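Local coordinates for 50S ribosomal protein L16 arginine hydroxylase (Escherichia coli, PDB 4NUB) that hydroxylates an arginine of ribosomal protein uL16 as an iron- and 2-oxoglutarate-dependent oxygenase that regulates growth, at residues A[125-130]-A[185-190]; A[142-147]-A[179-184]; A[96-101]-A[338-343]; A[133-138]-A[171-176]. The protein carries 2 engineered substitutions. One frame throughout, in Å; residues are numbered along the deposited sequence.

Contact 1 (A[125-130]-A[185-190]); sequences HLDQYD and FPHEGY. With FE (Fe (III) ion), chain B.
His125, Asp127 and His187 converge on one iron ion, forming the HxD...H facial triad of 2-oxoglutarate oxygenases. His125 NE2 binds the iron, modelled as iron(III), at 2.0 Å and His187 NE2 at 2.2 Å, while Asp127 supplies a single carboxylate oxygen, OD2, also at 2.2 Å. The imidazole planes stand 77° apart, an oblique pairing, as expected of two ligands on one metal. In both histidines CG is tucked between the backbone N and the carbonyl carbon (chi1 69° in His125, 50° in His187), which swings each ring inward to the iron.

Hydrogen bonds fix the frame. The backbones form a single antiparallel hydrogen-bonded pair, His125 N to His187 O at 3.1 Å and His187 N to His125 O at 3.0 Å, and Pro186 CA adds a CH...O contact to His125 O. His187 ND1 donates to Phe185 O (3.1 Å) close to its own ring plane, setting the ring's rotation; His125 ND1 also hydrogen-bonds Gly123 O. Water 1 links Asp127 N to Phe185 O.

Waters 2 and 3 complete five ligands at longer range, consistent with sites that 2-oxoglutarate, which chelates iron in this family, would take, leaving a further position for oxygen.

Contact 2 (A[142-147]-A[179-184]); sequences WRVGAA and LYIPPG. Engineered in segment 142-147: Ala146 (natural residue Glu), Ala147 (natural residue Lys).
Strands 142-144 and 179-181, which bring Trp142 and Val144 to face Leu179 and Ile181, run in nearly the same direction, with axes 9.8 Å apart at closest approach and 28° between them. They belong to the two opposed sheets of the cupin jelly roll, the double-stranded beta-helix of JmjC oxygenases, and meet through side chains pointing into its interior.

Leu179 CD2 is the methyl that meets most of the others. With CG anti to the backbone N (chi1 172°), the side chain extends toward strand 142-144 and brings this methyl to 3.7 Å from Trp142 CB and 3.9 Å from Trp142 CG, near the root of the indole. The same methyl meets Val144 CG2 tip to tip at 4.0 Å. Val144 CG2 also reaches Ile181 CD1, at 4.2 Å, where the two side chains pass each other in opposite directions. All four residues are buried, and the contacts among them are purely apolar.

The polar end of the indole is satisfied beyond this layer, as Trp142 NE1 hydrogen-bonds Asn197 OD1. Trp142 and Ile181 both pack on His187, an iron ligand, so this hydrophobic layer forms part of the second shell of the metal site. Past the strands the chains draw together. Gly184 has a positive phi (105°) that would press a side chain against the preceding carbonyl, and the methyl CB of Ala147, an engineered residue, rests 3.6 Å from Gly184 O.

Contact 3 (A[96-101]-A[338-343]); sequences LMRPFR and SNIALT
At the junction between the JmjC and winged-helix regions, Arg98, in the 3-10 turn 98-100, and Arg101, just after it, reach toward Ser338 O at the carboxyl end of helix 330-338. Arg101 NH1 lies 3.3 Å from Ser338 O; Arg98 NH2 is equally near Ser338 O but poorly angled for a hydrogen bond. Arg101 runs extended through chi2 and bends at chi3 (66°), which brings its NH1 over a face of the Arg98 guanidinium.

Arg98 also uses its edge: its NE comes to 3.5 Å from Ile340 CG1 as the two side chains slide past each other in opposite directions. On the helix side, Ser338 OG donates to Asn339 OD1 at 2.7 Å, where the chain leaves the helix. The firm polar partner of Arg101 is Asp105, whose OD2 forms a salt bridge with NH2, and Pro239 of the second subunit packs on it.

With a serine in place of Arg101, Asp105 would probably lose its charged mate and Ser338 O one of its two positive neighbours.

The arginine pair, which would probably suit the partial negative charge of a helix end, makes a polar surface joint between jelly roll and winged helix, just before edge strand 341-342.

Contact 4 (A[133-138]-A[171-176]); sequences IIQGTG and EELEPG
Gln135 O accepts a nearly straight hydrogen bond from Gly176 N (2.7 Å, 168° at the hydrogen), with the donor in the carbonyl plane, and Pro175 CA adds a CH...O contact to the same oxygen at 3.3 Å. The pyrrolidine of Pro175 continues the contact along the turn, its CG 3.4 Å from Gly136 O and its CD 3.7 Å from Gly138 O. The side chain of Gln135 leaves with CG anti to the backbone N (chi1 173°), which places CG 3.5 Å from Glu174 C. The bend at chi2 then carries the amide round, obliquely across Leu173, with OE1 3.7 Å from Leu173 CB.

The bend also turns the amide back on its own strand end. Gln135 NE2 donates to Gly136 O at 3.0 Å, approaching from above the carbonyl plane. Replacing this glutamine by an alanine would probably leave Gly136 O without this side-chain donor and open a gap against the Glu174 carbonyl, where CG packs.

These meetings join two neighbouring turns at one end of the jelly roll. One leads from strand 131-135 to strand 140-144, the other from strand 169-173 to strand 178-181, and each crosses between the two sheets. Gly138 and Gly176 both have positive phi, at which a side chain would strike the preceding carbonyl.

Farther out, Gln135 OE1 takes a weak hydrogen bond from Asn197 ND2, and the side chain packs on Arg140, an inferred substrate-binding residue. Asp177 OD2 accepts from Glu174 N, Asp33 OD2 from Thr137 N, and Glu172 forms a salt bridge with Arg139.

In the fold
Contacts 1, 2 and 4 lie within the JmjC jelly roll, whereas contact 3 is a surface contact tying that region to the winged helix, its centre 24 to 28 Å from the others. Contact 2 is the buried apolar interior; contact 1, only 6 Å away centre to centre, is partly buried and dominated by metal ligation. They are joined where Pro186 O meets Gly145 N. The strands of contacts 2 and 4 are neighbours in the two sheets, 178-181 beside 131-135 and 140-144 beside 169-173, but at the turns of contact 4 a backbone hydrogen bond and CH...O contacts take the place of methyl packing. Leu96 and Ile134 link contacts 3 and 4, while contact 3 itself rests on arginines.

Contact 1 (A[125-130]-A[185-190])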
loop_
_atom_site.group_PDB
_atom_site.type_symbol
_atom_site.label_atom_id
_atom_site.label_comp_id
_atom_site.label_asym_id
_atom_site.label_seq_id
_atom_site.Cartn_x
_atom_site.Cartn_y
_atom_site.Cartn_z
ATOM N N HIS A 125 22.867 -0.535 23.018
ATOM C CA HIS A 125 21.900 -0.522 21.927
ATOM C C HIS A 125 21.555 0.901 21.479
ATOM O O HIS A 125 21.999 1.886 22.090
ATOM C CB HIS A 125 20.625 -1.264 22.350
ATOM C CG HIS A 125 19.818 -0.574 23.415
ATOM N ND1 HIS A 125 20.015 -0.794 24.763
ATOM C CD2 HIS A 125 18.776 0.291 23.326
ATOM C CE1 HIS A 125 19.148 -0.075 25.458
ATOM N NE2 HIS A 125 18.386 0.595 24.609
ATOM N N LEU A 126 20.773 1.024 20.410
ATOM C CA LEU A 126 20.068 2.285 20.208
ATOM C C LEU A 126 18.590 2.127 19.830
ATOM O O LEU A 126 18.169 1.057 19.399
ATOM C CB LEU A 126 20.837 3.249 19.303
ATOM C CG LEU A 126 21.035 3.023 17.823
ATOM C CD1 LEU A 126 20.164 4.036 17.133
ATOM C CD2 LEU A 126 22.488 3.256 17.489
ATOM N N ASP A 127 17.807 3.180 20.066
ATOM C CA ASP A 127 16.361 3.165 19.845
ATOM C C ASP A 127 16.036 4.137 18.723
ATOM O O ASP A 127 16.798 5.064 18.460
ATOM C CB ASP A 127 15.619 3.560 21.129
ATOM C CG ASP A 127 15.971 2.652 22.309
ATOM O OD1 ASP A 127 16.123 1.436 22.076
ATOM O OD2 ASP A 127 16.110 3.136 23.461
ATOM N N GLN A 128 14.917 3.920 18.047
ATOM C CA GLN A 128 14.489 4.822 16.987
ATOM C C GLN A 128 13.642 5.941 17.574
ATOM O O GLN A 128 13.207 6.850 16.868
ATOM C CB GLN A 128 13.709 4.056 15.918
ATOM C CG GLN A 128 14.577 3.402 14.841
ATOM C CD GLN A 128 15.199 4.422 13.898
ATOM N NE2 GLN A 128 16.501 4.641 14.034
ATOM N N TYR A 129 13.432 5.880 18.884
ATOM C CA TYR A 129 12.506 6.790 19.538
ATOM C C TYR A 129 13.060 7.495 20.772
ATOM O O TYR A 129 13.955 6.997 21.455
ATOM C CB TYR A 129 11.230 6.047 19.923
ATOM C CG TYR A 129 10.581 5.290 18.784
ATOM C CD1 TYR A 129 10.001 5.968 17.712
ATOM C CD2 TYR A 129 10.526 3.898 18.784
ATOM C CE1 TYR A 129 9.397 5.283 16.669
ATOM C CE2 TYR A 129 9.916 3.204 17.742
ATOM C CZ TYR A 129 9.358 3.906 16.688
ATOM O OH TYR A 129 8.754 3.235 15.646
ATOM N N ASP A 130 12.500 8.669 21.028
ATOM C CA ASP A 130 12.705 9.399 22.266
ATOM C C ASP A 130 12.312 8.576 23.488
ATOM O O ASP A 130 11.339 7.828 23.456
ATOM C CB ASP A 130 11.859 10.675 22.256
ATOM C CG ASP A 130 12.331 11.682 21.227
ATOM O OD1 ASP A 130 13.268 12.448 21.562
ATOM O OD2 ASP A 130 11.765 11.710 20.099
ATOM N N PHE A 185 21.033 8.027 19.800
ATOM C CA PHE A 185 22.145 7.978 20.737
ATOM C C PHE A 185 22.259 6.624 21.394
ATOM O O PHE A 185 21.322 6.169 22.031
ATOM C CB PHE A 185 21.969 9.037 21.817
ATOM C CG PHE A 185 22.097 10.432 21.311
ATOM C CD1 PHE A 185 21.129 10.974 20.484
ATOM C CD2 PHE A 185 23.188 11.204 21.659
ATOM C CE1 PHE A 185 21.244 12.260 20.021
ATOM C CE2 PHE A 185 23.308 12.494 21.196
ATOM C CZ PHE A 185 22.334 13.027 20.381
ATOM N N PRO A 186 23.416 5.977 21.243
ATOM C CA PRO A 186 23.624 4.666 21.849
ATOM C C PRO A 186 23.680 4.778 23.357
ATOM O O PRO A 186 24.294 5.698 23.884
ATOM C CB PRO A 186 24.991 4.242 21.301
ATOM C CG PRO A 186 25.671 5.508 20.953
ATOM C CD PRO A 186 24.583 6.407 20.453
ATOM N N HIS A 187 23.047 3.842 24.045
ATOM C CA HIS A 187 23.071 3.858 25.493
ATOM C C HIS A 187 23.246 2.466 26.069
ATOM O O HIS A 187 23.051 1.475 25.384
ATOM C CB HIS A 187 21.816 4.546 26.054
ATOM C CG HIS A 187 20.520 4.041 25.485
ATOM N ND1 HIS A 187 19.955 4.559 24.339
ATOM C CD2 HIS A 187 19.654 3.100 25.937
ATOM C CE1 HIS A 187 18.811 3.942 24.094
ATOM N NE2 HIS A 187 18.604 3.055 25.050
ATOM N N GLU A 188 23.632 2.397 27.334
ATOM C CA GLU A 188 23.792 1.126 28.020
ATOM C C GLU A 188 23.596 1.381 29.498
ATOM O O GLU A 188 24.067 2.384 30.027
ATOM C CB GLU A 188 25.186 0.543 27.778
ATOM C CG GLU A 188 25.378 -0.845 28.378
ATOM C CD GLU A 188 26.837 -1.290 28.421
ATOM O OE1 GLU A 188 27.726 -0.520 27.976
ATOM O OE2 GLU A 188 27.087 -2.415 28.913
ATOM N N GLY A 189 22.900 0.476 30.168
ATOM C CA GLY A 189 22.652 0.646 31.580
ATOM C C GLY A 189 22.549 -0.674 32.306
ATOM O O GLY A 189 22.014 -1.654 31.777
ATOM N N TYR A 190 23.078 -0.694 33.526
ATOM C CA TYR A 190 22.946 -1.848 34.408
ATOM C C TYR A 190 22.740 -1.461 35.890
ATOM O O TYR A 190 23.038 -0.336 36.308
ATOM C CB TYR A 190 24.121 -2.814 34.208
ATOM C CG TYR A 190 25.486 -2.178 34.296
ATOM C CD1 TYR A 190 26.113 -2.010 35.531
ATOM C CD2 TYR A 190 26.165 -1.759 33.152
ATOM C CE1 TYR A 190 27.374 -1.434 35.636
ATOM C CE2 TYR A 190 27.438 -1.180 33.248
ATOM C CZ TYR A 190 28.033 -1.028 34.502
ATOM O OH TYR A 190 29.284 -0.466 34.644
HETATM FE FE FE B . 16.820 1.794 25.069
HETATM O O HOH W 1 18.813 6.051 20.886
HETATM O O HOH W 2 16.819 0.767 27.423
HETATM O O HOH W 3 14.858 2.719 26.268
#

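Contact 2 (A[142-147]-A[179-184])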
loop_
_atom_site.group_PDB
_atom_site.type_symbol
_atom_site.label_atom_id
_atom_site.label_comp_id
_atom_site.label_asym_id
_atom_site.label_seq_id
_atom_site.Cartn_x
_atom_site.Cartn_y
_atom_site.Cartn_z
ATOM N N TRP A 142 24.038 4.466 34.020
ATOM C CA TRP A 142 23.707 4.602 32.607
ATOM C C TRP A 142 24.829 5.317 31.849
ATOM O O TRP A 142 25.393 6.295 32.345
ATOM C CB TRP A 142 22.391 5.355 32.426
ATOM C CG TRP A 142 21.139 4.547 32.667
ATOM C CD1 TRP A 142 20.393 4.508 33.810
ATOM C CD2 TRP A 142 20.471 3.692 31.727
ATOM N NE1 TRP A 142 19.311 3.666 33.648
ATOM C CE2 TRP A 142 19.337 3.154 32.382
ATOM C CE3 TRP A 142 20.726 3.320 30.404
ATOM C CZ2 TRP A 142 18.471 2.273 31.760
ATOM C CZ3 TRP A 142 19.857 2.444 29.788
ATOM C CH2 TRP A 142 18.744 1.929 30.464
ATOM N N ARG A 143 25.156 4.811 30.659
ATOM C CA ARG A 143 26.102 5.465 29.755
ATOM C C ARG A 143 25.415 5.850 28.429
ATOM O O ARG A 143 24.617 5.088 27.904
ATOM C CB ARG A 143 27.313 4.556 29.491
ATOM C CG ARG A 143 28.286 4.411 30.675
ATOM C CD ARG A 143 29.332 3.306 30.453
ATOM N NE ARG A 143 30.247 3.588 29.349
ATOM C CZ ARG A 143 30.163 3.027 28.143
ATOM N NH1 ARG A 143 29.210 2.137 27.873
ATOM N NH2 ARG A 143 31.042 3.355 27.206
ATOM N N VAL A 144 25.709 7.036 27.903
ATOM C CA VAL A 144 25.175 7.457 26.615
ATOM C C VAL A 144 26.291 8.038 25.750
ATOM O O VAL A 144 27.079 8.860 26.219
ATOM C CB VAL A 144 24.084 8.542 26.766
ATOM C CG1 VAL A 144 23.468 8.874 25.403
ATOM C CG2 VAL A 144 23.006 8.129 27.780
ATOM N N GLY A 145 26.360 7.623 24.489
ATOM C CA GLY A 145 27.378 8.128 23.589
ATOM C C GLY A 145 26.772 9.086 22.591
ATOM O O GLY A 145 25.554 9.235 22.533
ATOM N N ALA A 146 27.614 9.746 21.806
ATOM C CA ALA A 146 27.119 10.633 20.761
ATOM C C ALA A 146 26.466 9.805 19.661
ATOM O O ALA A 146 26.661 8.587 19.590
ATOM C CB ALA A 146 28.240 11.465 20.212
ATOM N N ALA A 147 25.692 10.453 18.798
ATOM C CA ALA A 147 24.909 9.705 17.808
ATOM C C ALA A 147 25.689 9.361 16.538
ATOM O O ALA A 147 26.647 10.048 16.182
ATOM C CB ALA A 147 23.618 10.435 17.475
ATOM N N LEU A 179 16.658 10.132 33.117
ATOM C CA LEU A 179 17.575 10.235 31.986
ATOM C C LEU A 179 16.808 10.374 30.676
ATOM O O LEU A 179 16.076 9.464 30.284
ATOM C CB LEU A 179 18.494 9.019 31.927
ATOM C CG LEU A 179 19.352 8.964 30.662
ATOM C CD1 LEU A 179 20.181 10.236 30.479
ATOM C CD2 LEU A 179 20.235 7.742 30.692
ATOM N N TYR A 180 16.953 11.516 30.008
ATOM C CA TYR A 180 16.319 11.696 28.703
ATOM C C TYR A 180 17.300 11.396 27.572
ATOM O O TYR A 180 18.416 11.909 27.574
ATOM C CB TYR A 180 15.756 13.112 28.518
ATOM C CG TYR A 180 15.518 13.405 27.047
ATOM C CD1 TYR A 180 14.442 12.834 26.368
ATOM C CD2 TYR A 180 16.392 14.209 26.321
ATOM C CE1 TYR A 180 14.233 13.073 25.016
ATOM C CE2 TYR A 180 16.190 14.450 24.962
ATOM C CZ TYR A 180 15.112 13.880 24.319
ATOM O OH TYR A 180 14.914 14.122 22.980
ATOM N N ILE A 181 16.868 10.586 26.603
ATOM C CA ILE A 181 17.685 10.238 25.431
ATOM C C ILE A 181 16.918 10.411 24.117
ATOM O O ILE A 181 15.886 9.768 23.911
ATOM C CB ILE A 181 18.123 8.770 25.471
ATOM C CG1 ILE A 181 18.646 8.389 26.856
ATOM C CG2 ILE A 181 19.158 8.488 24.391
ATOM C CD1 ILE A 181 19.071 6.955 26.946
ATOM N N PRO A 182 17.438 11.257 23.209
ATOM C CA PRO A 182 16.830 11.423 21.889
ATOM C C PRO A 182 17.070 10.166 21.074
ATOM O O PRO A 182 17.881 9.324 21.466
ATOM C CB PRO A 182 17.624 12.582 21.266
ATOM C CG PRO A 182 18.519 13.082 22.303
ATOM C CD PRO A 182 18.701 11.993 23.310
ATOM N N PRO A 183 16.362 10.028 19.948
ATOM C CA PRO A 183 16.606 8.865 19.095
ATOM C C PRO A 183 17.983 8.975 18.451
ATOM O O PRO A 183 18.410 10.092 18.118
ATOM C CB PRO A 183 15.518 8.984 18.027
ATOM C CG PRO A 183 14.507 9.946 18.590
ATOM C CD PRO A 183 15.283 10.883 19.423
ATOM N N GLY A 184 18.667 7.844 18.298
ATOM C CA GLY A 184 19.956 7.816 17.626
ATOM C C GLY A 184 21.171 7.658 18.529
ATOM O O GLY A 184 22.222 7.203 18.079
#

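Contact 3 (A[96-101]-A[338-343])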
loop_
_atom_site.group_PDB
_atom_site.type_symbol
_atom_site.label_atom_id
_atom_site.label_comp_id
_atom_site.label_asym_id
_atom_site.label_seq_id
_atom_site.Cartn_x
_atom_site.Cartn_y
_atom_site.Cartn_z
ATOM N N LEU A 96 2.236 8.122 35.981
ATOM C CA LEU A 96 3.578 8.587 35.612
ATOM C C LEU A 96 3.598 9.274 34.242
ATOM O O LEU A 96 4.504 10.048 33.944
ATOM C CB LEU A 96 4.571 7.424 35.600
ATOM C CG LEU A 96 5.198 6.994 36.919
ATOM C CD1 LEU A 96 6.117 5.784 36.701
ATOM C CD2 LEU A 96 5.960 8.160 37.494
HETATM N N MSE A 97 2.599 8.969 33.413
HETATM C CA MSE A 97 2.475 9.533 32.078
HETATM C C MSE A 97 2.050 10.991 32.130
HETATM O O MSE A 97 2.622 11.836 31.436
HETATM C CB MSE A 97 1.433 8.765 31.284
HETATM C CG MSE A 97 1.605 7.256 31.271
HETATM SE SE MSE A 97 2.558 6.619 29.706
HETATM C CE MSE A 97 4.323 7.081 30.276
ATOM N N ARG A 98 1.047 11.285 32.956
ATOM C CA ARG A 98 0.411 12.607 32.962
ATOM C C ARG A 98 1.320 13.863 32.933
ATOM O O ARG A 98 1.012 14.810 32.228
ATOM C CB ARG A 98 -0.666 12.696 34.052
ATOM C CG ARG A 98 -1.940 11.922 33.735
ATOM C CD ARG A 98 -2.350 12.169 32.275
ATOM N NE ARG A 98 -3.740 12.595 32.070
ATOM C CZ ARG A 98 -4.251 13.772 32.436
ATOM N NH1 ARG A 98 -3.504 14.669 33.077
ATOM N NH2 ARG A 98 -5.528 14.042 32.179
ATOM N N PRO A 99 2.446 13.876 33.670
ATOM C CA PRO A 99 3.243 15.112 33.607
ATOM C C PRO A 99 4.002 15.369 32.307
ATOM O O PRO A 99 4.656 16.411 32.219
ATOM C CB PRO A 99 4.251 14.946 34.756
ATOM C CG PRO A 99 4.304 13.497 35.021
ATOM C CD PRO A 99 2.924 12.973 34.732
ATOM N N PHE A 100 3.933 14.458 31.338
ATOM C CA PHE A 100 4.634 14.634 30.062
ATOM C C PHE A 100 3.750 15.164 28.942
ATOM O O PHE A 100 4.198 15.302 27.799
ATOM C CB PHE A 100 5.303 13.337 29.610
ATOM C CG PHE A 100 6.376 12.860 30.542
ATOM C CD1 PHE A 100 6.063 12.026 31.612
ATOM C CD2 PHE A 100 7.694 13.259 30.363
ATOM C CE1 PHE A 100 7.044 11.600 32.479
ATOM C CE2 PHE A 100 8.686 12.830 31.229
ATOM C CZ PHE A 100 8.362 12.005 32.288
ATOM N N ARG A 101 2.501 15.481 29.271
ATOM C CA ARG A 101 1.579 16.083 28.313
ATOM C C ARG A 101 1.954 17.534 27.960
ATOM O O ARG A 101 1.172 18.259 27.363
ATOM C CB ARG A 101 0.143 15.983 28.833
ATOM C CG ARG A 101 -0.333 14.545 28.996
ATOM C CD ARG A 101 -1.812 14.451 29.359
ATOM N NE ARG A 101 -2.680 14.920 28.282
ATOM C CZ ARG A 101 -3.960 14.580 28.142
ATOM N NH1 ARG A 101 -4.525 13.753 29.016
ATOM N NH2 ARG A 101 -4.674 15.062 27.124
ATOM N N SER A 338 -9.248 15.238 26.613
ATOM C CA SER A 338 -8.348 15.841 27.599
ATOM C C SER A 338 -8.395 15.241 29.008
ATOM O O SER A 338 -7.393 15.263 29.705
ATOM C CB SER A 338 -8.589 17.344 27.696
ATOM O OG SER A 338 -9.878 17.604 28.217
ATOM N N ASN A 339 -9.541 14.726 29.448
ATOM C CA ASN A 339 -9.625 14.149 30.798
ATOM C C ASN A 339 -9.558 12.627 30.836
ATOM O O ASN A 339 -10.309 11.944 30.157
ATOM C CB ASN A 339 -10.891 14.612 31.525
ATOM C CG ASN A 339 -10.973 16.119 31.653
ATOM O OD1 ASN A 339 -10.658 16.854 30.720
ATOM N ND2 ASN A 339 -11.397 16.589 32.819
ATOM N N ILE A 340 -8.661 12.085 31.638
ATOM C CA ILE A 340 -8.665 10.648 31.838
ATOM C C ILE A 340 -9.856 10.227 32.707
ATOM O O ILE A 340 -10.360 9.110 32.587
ATOM C CB ILE A 340 -7.321 10.171 32.418
ATOM C CG1 ILE A 340 -6.268 10.281 31.328
ATOM C CG2 ILE A 340 -7.389 8.704 32.898
ATOM C CD1 ILE A 340 -6.603 9.425 30.129
ATOM N N ALA A 341 -10.315 11.130 33.568
ATOM C CA ALA A 341 -11.490 10.863 34.394
ATOM C C ALA A 341 -12.535 11.956 34.259
ATOM O O ALA A 341 -12.293 13.122 34.579
ATOM C CB ALA A 341 -11.109 10.686 35.819
ATOM N N LEU A 342 -13.708 11.545 33.798
ATOM C CA LEU A 342 -14.773 12.454 33.428
ATOM C C LEU A 342 -15.912 12.389 34.424
ATOM O O LEU A 342 -16.211 11.330 34.981
ATOM C CB LEU A 342 -15.282 12.096 32.036
ATOM C CG LEU A 342 -14.177 12.260 30.992
ATOM C CD1 LEU A 342 -14.151 11.100 30.018
ATOM C CD2 LEU A 342 -14.353 13.575 30.254
ATOM N N THR A 343 -16.532 13.544 34.644
ATOM C CA THR A 343 -17.719 13.663 35.474
ATOM C C THR A 343 -18.787 14.391 34.675
ATOM O O THR A 343 -18.494 14.959 33.630
ATOM C CB THR A 343 -17.415 14.485 36.728
ATOM O OG1 THR A 343 -17.062 15.819 36.348
ATOM C CG2 THR A 343 -16.262 13.888 37.466
#

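Contact 4 (A[133-138]-A[171-176])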
loop_
_atom_site.group_PDB
_atom_site.type_symbol
_atom_site.label_atom_id
_atom_site.label_comp_id
_atom_site.label_asym_id
_atom_site.label_seq_id
_atom_site.Cartn_x
_atom_site.Cartn_y
_atom_site.Cartn_z
ATOM N N ILE A 133 13.941 7.916 30.921
ATOM C CA ILE A 133 14.070 6.806 31.858
ATOM C C ILE A 133 14.070 7.326 33.300
ATOM O O ILE A 133 15.014 7.991 33.738
ATOM C CB ILE A 133 15.361 6.019 31.618
ATOM C CG1 ILE A 133 15.532 5.704 30.129
ATOM C CG2 ILE A 133 15.393 4.767 32.484
ATOM C CD1 ILE A 133 16.949 5.346 29.783
ATOM N N ILE A 134 12.999 7.028 34.022
ATOM C CA ILE A 134 12.851 7.437 35.406
ATOM C C ILE A 134 13.414 6.373 36.348
ATOM O O ILE A 134 13.050 5.205 36.258
ATOM C CB ILE A 134 11.372 7.600 35.739
ATOM C CG1 ILE A 134 10.744 8.625 34.806
ATOM C CG2 ILE A 134 11.176 7.949 37.219
ATOM C CD1 ILE A 134 9.232 8.499 34.730
ATOM N N GLN A 135 14.293 6.787 37.253
ATOM C CA GLN A 135 14.879 5.889 38.235
ATOM C C GLN A 135 14.010 5.761 39.482
ATOM O O GLN A 135 13.767 6.742 40.176
ATOM C CB GLN A 135 16.255 6.417 38.641
ATOM C CG GLN A 135 16.911 5.662 39.778
ATOM C CD GLN A 135 17.308 4.243 39.393
ATOM O OE1 GLN A 135 18.011 4.013 38.395
ATOM N NE2 GLN A 135 16.857 3.280 40.187
ATOM N N GLY A 136 13.550 4.547 39.766
ATOM C CA GLY A 136 12.806 4.273 40.987
ATOM C C GLY A 136 13.750 3.840 42.095
ATOM O O GLY A 136 14.888 4.306 42.152
ATOM N N THR A 137 13.289 2.948 42.968
ATOM C CA THR A 137 14.130 2.417 44.040
ATOM C C THR A 137 15.398 1.838 43.457
ATOM O O THR A 137 15.390 1.351 42.322
ATOM C CB THR A 137 13.456 1.262 44.787
ATOM O OG1 THR A 137 13.157 0.226 43.849
ATOM C CG2 THR A 137 12.173 1.722 45.487
ATOM N N GLY A 138 16.479 1.880 44.236
ATOM C CA GLY A 138 17.725 1.291 43.792
ATOM C C GLY A 138 18.598 2.307 43.099
ATOM O O GLY A 138 18.431 3.501 43.310
ATOM N N GLU A 171 26.617 8.367 34.263
ATOM C CA GLU A 171 26.092 8.762 35.565
ATOM C C GLU A 171 25.422 7.614 36.280
ATOM O O GLU A 171 25.021 6.623 35.663
ATOM C CB GLU A 171 25.070 9.893 35.428
ATOM C CG GLU A 171 25.604 11.185 34.824
ATOM C CD GLU A 171 26.535 11.931 35.748
ATOM O OE1 GLU A 171 26.170 12.141 36.929
ATOM O OE2 GLU A 171 27.633 12.303 35.279
ATOM N N GLU A 172 25.288 7.765 37.593
ATOM C CA GLU A 172 24.585 6.785 38.400
ATOM C C GLU A 172 23.304 7.428 38.894
ATOM O O GLU A 172 23.341 8.307 39.748
ATOM C CB GLU A 172 25.480 6.284 39.551
ATOM C CG GLU A 172 26.838 5.670 39.068
ATOM C CD GLU A 172 27.739 5.089 40.181
ATOM O OE1 GLU A 172 27.488 5.336 41.383
ATOM O OE2 GLU A 172 28.711 4.375 39.840
ATOM N N LEU A 173 22.174 7.014 38.328
ATOM C CA LEU A 173 20.877 7.566 38.722
ATOM C C LEU A 173 20.406 7.157 40.112
ATOM O O LEU A 173 20.507 5.990 40.504
ATOM C CB LEU A 173 19.795 7.163 37.729
ATOM C CG LEU A 173 20.112 7.509 36.291
ATOM C CD1 LEU A 173 18.894 7.207 35.423
ATOM C CD2 LEU A 173 20.559 8.965 36.178
ATOM N N GLU A 174 19.840 8.131 40.822
ATOM C CA GLU A 174 19.233 7.920 42.127
ATOM C C GLU A 174 17.740 8.188 42.032
ATOM O O GLU A 174 17.303 8.868 41.112
ATOM C CB GLU A 174 19.914 8.830 43.133
ATOM C CG GLU A 174 21.404 8.582 43.161
ATOM C CD GLU A 174 22.028 8.982 44.457
ATOM O OE1 GLU A 174 21.699 10.086 44.945
ATOM O OE2 GLU A 174 22.832 8.186 44.992
ATOM N N PRO A 175 16.944 7.628 42.958
ATOM C CA PRO A 175 15.481 7.643 42.805
ATOM C C PRO A 175 14.941 9.023 42.512
ATOM O O PRO A 175 15.248 9.947 43.255
ATOM C CB PRO A 175 14.986 7.200 44.176
ATOM C CG PRO A 175 16.058 6.333 44.683
ATOM C CD PRO A 175 17.353 6.914 44.180
ATOM N N GLY A 176 14.158 9.149 41.444
ATOM C CA GLY A 176 13.576 10.421 41.076
ATOM C C GLY A 176 14.364 11.131 39.988
ATOM O O GLY A 176 13.877 12.089 39.394
#